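Local coordinates for hypothetical membrane protein (Corynebacterium glutamicum, PDB 6JSB) that binds heme through its HtaA domain and probably passes it on during heme uptake in corynebacteria, at residues 20-25 and 51-56. Residues are numbered along the deposited sequence; the frame is centred on the assembly and turned at random.
Sequences FNNYLE and TKSARE. With HEM (protoporphyrin IX containing Fe), chain C.
The last turn of helix 18-24 packs against the loop joining strands 47-49 and 56-65, with the CA atoms of Asn22 and Lys52 only 3.6 Å apart. In this HtaA-family domain, rich in antiparallel strands, the short helix illustrates how one element can serve two partners: Tyr23, on the side facing away from the loop, ligates the heme iron, while Asn21, Asn22 and Glu25 meet residues 51-55. Glu25 carries most of the polar contact. Its carboxylate is gripped side-on by Arg55 in a two-pronged salt bridge, Arg55 NE giving its proton to Glu25 OE2 at 2.8 Å and Arg55 NH2 to Glu25 OE1 at 2.9 Å. Both oxygens lie near the guanidinium plane, yet the two flat groups are turned 45° apart. Glu25 OE2 also accepts the backbone N-H of Lys52 at 2.8 Å in a nearly straight bond (172°), which reaches the oxygen from the face opposite Arg55 NE. The arginine is placed for this by a bend at chi3 (-72°), and its NH1 is held in turn by Thr48. Such a cluster of donors would be expected to favour the charged carboxylate. Nearby, Lys52 lays its aliphatic stem beside the helix, CG against Glu25 CB and CB 3.5 Å from Asn22 OD1, while its ammonium end leads away. Ser53 OG comes up against Asn22 CB. On the buried side, Asn21 receives an indole N-H from Trp77 at OD1, and Asn21 CB rests 3.4 Å from Lys52 O. A single water completes the joint, accepting from Asn21 ND2 and lying close to two carbonyl oxygens, 2.7 Å from Arg55 O and 2.9 Å from Lys52 O.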
loop_
_atom_site.group_PDB
_atom_site.type_symbol
_atom_site.label_atom_id
_atom_site.label_comp_id
_atom_site.label_asym_id
_atom_site.label_seq_id
_atom_site.Cartn_x
_atom_site.Cartn_y
_atom_site.Cartn_z
ATOM N N PHE A 20 -4.872 -9.745 5.645
ATOM C CA PHE A 20 -5.032 -8.544 6.470
ATOM C C PHE A 20 -6.399 -7.929 6.173
ATOM O O PHE A 20 -7.158 -7.570 7.086
ATOM C CB PHE A 20 -3.921 -7.521 6.177
ATOM C CG PHE A 20 -4.108 -6.269 6.998
ATOM C CD1 PHE A 20 -3.936 -6.320 8.393
ATOM C CD2 PHE A 20 -4.464 -5.099 6.378
ATOM C CE1 PHE A 20 -4.151 -5.164 9.169
ATOM C CE2 PHE A 20 -4.657 -3.918 7.132
ATOM C CZ PHE A 20 -4.511 -3.973 8.534
ATOM N N ASN A 21 -6.752 -7.843 4.882
ATOM C CA ASN A 21 -8.088 -7.320 4.548
ATOM C C ASN A 21 -9.184 -8.217 5.089
ATOM O O ASN A 21 -10.220 -7.735 5.576
ATOM C CB ASN A 21 -8.263 -7.197 3.024
ATOM C CG ASN A 21 -7.253 -6.192 2.411
ATOM O OD1 ASN A 21 -6.973 -5.144 2.987
ATOM N ND2 ASN A 21 -6.770 -6.503 1.203
ATOM N N ASN A 22 -8.985 -9.524 5.006
ATOM C CA ASN A 22 -9.955 -10.475 5.591
ATOM C C ASN A 22 -10.136 -10.245 7.089
ATOM O O ASN A 22 -11.252 -10.259 7.622
ATOM C CB ASN A 22 -9.447 -11.893 5.355
ATOM C CG ASN A 22 -10.450 -12.923 5.808
ATOM O OD1 ASN A 22 -11.544 -12.965 5.255
ATOM N ND2 ASN A 22 -10.117 -13.739 6.796
ATOM N N TYR A 23 -9.026 -10.054 7.812
ATOM C CA TYR A 23 -9.106 -9.809 9.250
ATOM C C TYR A 23 -9.745 -8.451 9.545
ATOM O O TYR A 23 -10.624 -8.352 10.411
ATOM C CB TYR A 23 -7.673 -9.875 9.806
ATOM C CG TYR A 23 -7.429 -8.972 10.977
ATOM C CD1 TYR A 23 -7.876 -9.322 12.255
ATOM C CD2 TYR A 23 -6.663 -7.814 10.832
ATOM C CE1 TYR A 23 -7.582 -8.431 13.381
ATOM C CE2 TYR A 23 -6.369 -6.974 11.919
ATOM C CZ TYR A 23 -6.844 -7.298 13.158
ATOM O OH TYR A 23 -6.593 -6.489 14.227
ATOM N N LEU A 24 -9.318 -7.410 8.834
ATOM C CA LEU A 24 -9.762 -6.052 9.165
ATOM C C LEU A 24 -11.259 -5.894 8.913
ATOM O O LEU A 24 -11.966 -5.251 9.703
ATOM C CB LEU A 24 -8.887 -5.051 8.366
ATOM C CG LEU A 24 -9.045 -3.544 8.733
ATOM C CD1 LEU A 24 -10.306 -2.944 7.987
ATOM C CD2 LEU A 24 -9.175 -3.284 10.244
ATOM N N GLU A 25 -11.775 -6.461 7.827
ATOM C CA GLU A 25 -13.205 -6.335 7.532
ATOM C C GLU A 25 -14.036 -7.380 8.248
ATOM O O GLU A 25 -15.280 -7.347 8.130
ATOM C CB GLU A 25 -13.406 -6.465 6.021
ATOM C CG GLU A 25 -12.710 -5.334 5.276
ATOM C CD GLU A 25 -13.100 -5.304 3.760
ATOM O OE1 GLU A 25 -14.149 -4.680 3.471
ATOM O OE2 GLU A 25 -12.344 -5.871 2.929
ATOM N N THR A 51 -14.288 -7.866 -1.262
ATOM C CA THR A 51 -14.060 -7.603 0.170
ATOM C C THR A 51 -13.274 -8.764 0.773
ATOM O O THR A 51 -13.202 -9.873 0.214
ATOM C CB THR A 51 -15.377 -7.388 0.985
ATOM O OG1 THR A 51 -16.128 -8.610 0.941
ATOM C CG2 THR A 51 -16.240 -6.238 0.408
ATOM N N LYS A 52 -12.640 -8.488 1.914
ATOM C CA LYS A 52 -11.970 -9.550 2.707
ATOM C C LYS A 52 -10.879 -10.179 1.849
ATOM O O LYS A 52 -10.141 -9.421 1.185
ATOM C CB LYS A 52 -13.014 -10.548 3.261
ATOM C CG LYS A 52 -13.828 -9.917 4.337
ATOM C CD LYS A 52 -14.624 -10.994 5.167
ATOM C CE LYS A 52 -15.574 -11.736 4.242
ATOM N NZ LYS A 52 -16.450 -12.699 5.013
ATOM N N SER A 53 -10.755 -11.520 1.830
ATOM C CA SER A 53 -9.630 -12.122 1.087
ATOM C C SER A 53 -9.764 -11.903 -0.402
ATOM O O SER A 53 -8.757 -12.018 -1.105
ATOM C CB SER A 53 -9.536 -13.635 1.325
ATOM O OG SER A 53 -9.383 -13.933 2.720
ATOM N N ALA A 54 -10.952 -11.527 -0.876
ATOM C CA ALA A 54 -11.126 -11.308 -2.312
ATOM C C ALA A 54 -10.856 -9.885 -2.733
ATOM O O ALA A 54 -10.912 -9.576 -3.927
ATOM C CB ALA A 54 -12.560 -11.686 -2.708
ATOM N N ARG A 55 -10.583 -8.994 -1.790
ATOM C CA ARG A 55 -10.460 -7.597 -2.159
ATOM C C ARG A 55 -9.181 -7.387 -2.961
ATOM O O ARG A 55 -8.099 -7.944 -2.638
ATOM C CB ARG A 55 -10.420 -6.705 -0.908
ATOM C CG ARG A 55 -10.326 -5.194 -1.271
ATOM C CD ARG A 55 -10.486 -4.388 0.020
ATOM N NE ARG A 55 -11.867 -4.376 0.592
ATOM C CZ ARG A 55 -12.797 -3.512 0.214
ATOM N NH1 ARG A 55 -12.608 -2.678 -0.823
ATOM N NH2 ARG A 55 -13.963 -3.482 0.887
ATOM N N GLU A 56 -9.306 -6.539 -3.965
ATOM C CA GLU A 56 -8.141 -6.136 -4.796
ATOM C C GLU A 56 -8.059 -4.623 -4.832
ATOM O O GLU A 56 -9.084 -3.916 -4.698
ATOM C CB GLU A 56 -8.340 -6.667 -6.243
ATOM C CG GLU A 56 -8.268 -8.203 -6.284
ATOM C CD GLU A 56 -8.422 -8.745 -7.690
ATOM O OE1 GLU A 56 -9.562 -8.982 -8.068
ATOM O OE2 GLU A 56 -7.404 -8.898 -8.426
HETATM C CHA HEM C . -4.234 -9.964 13.731
HETATM C CHB HEM C . -6.714 -8.522 17.639
HETATM C CHC HEM C . -4.753 -4.074 17.123
HETATM C CHD HEM C . -2.528 -5.466 12.987
HETATM C C1A HEM C . -5.003 -9.955 14.879
HETATM C C2A HEM C . -5.572 -11.152 15.467
HETATM C C3A HEM C . -6.285 -10.784 16.558
HETATM C C4A HEM C . -6.155 -9.332 16.668
HETATM C CMA HEM C . -7.091 -11.701 17.529
HETATM C CAA HEM C . -5.356 -12.573 14.904
HETATM C CBA HEM C . -6.510 -12.944 13.985
HETATM C CGA HEM C . -6.132 -14.164 13.177
HETATM O O1A HEM C . -7.020 -14.684 12.446
HETATM O O2A HEM C . -4.937 -14.592 13.263
HETATM C C1B HEM C . -6.404 -7.204 17.826
HETATM C C2B HEM C . -6.928 -6.363 18.903
HETATM C C3B HEM C . -6.387 -5.138 18.773
HETATM C C4B HEM C . -5.518 -5.134 17.589
HETATM C CMB HEM C . -7.895 -6.914 19.989
HETATM C CAB HEM C . -6.596 -3.862 19.642
HETATM C CBB HEM C . -7.672 -3.711 20.420
HETATM C C1C HEM C . -3.985 -4.045 15.954
HETATM C C2C HEM C . -3.278 -2.898 15.439
HETATM C C3C HEM C . -2.694 -3.250 14.269
HETATM C C4C HEM C . -2.965 -4.668 14.048
HETATM C CMC HEM C . -3.308 -1.473 16.052
HETATM C CAC HEM C . -1.912 -2.268 13.416
HETATM C CBC HEM C . -1.917 -2.430 12.100
HETATM C C1D HEM C . -2.800 -6.812 12.858
HETATM C C2D HEM C . -2.291 -7.648 11.794
HETATM C C3D HEM C . -2.749 -8.905 11.974
HETATM C C4D HEM C . -3.592 -8.900 13.159
HETATM C CMD HEM C . -1.324 -7.131 10.708
HETATM C CAD HEM C . -2.444 -10.131 11.059
HETATM C CBD HEM C . -3.640 -10.253 10.080
HETATM C CGD HEM C . -3.339 -11.422 9.144
HETATM O O1D HEM C . -3.444 -12.597 9.640
HETATM O O2D HEM C . -2.984 -11.135 7.948
HETATM N NA HEM C . -5.354 -8.825 15.648
HETATM N NB HEM C . -5.595 -6.410 17.040
HETATM N NC HEM C . -3.749 -5.117 15.086
HETATM N ND HEM C . -3.596 -7.606 13.636
HETATM FE FE HEM C . -4.733 -6.836 15.204
HETATM O O HOH W 1 -7.613 -8.913 -0.113
#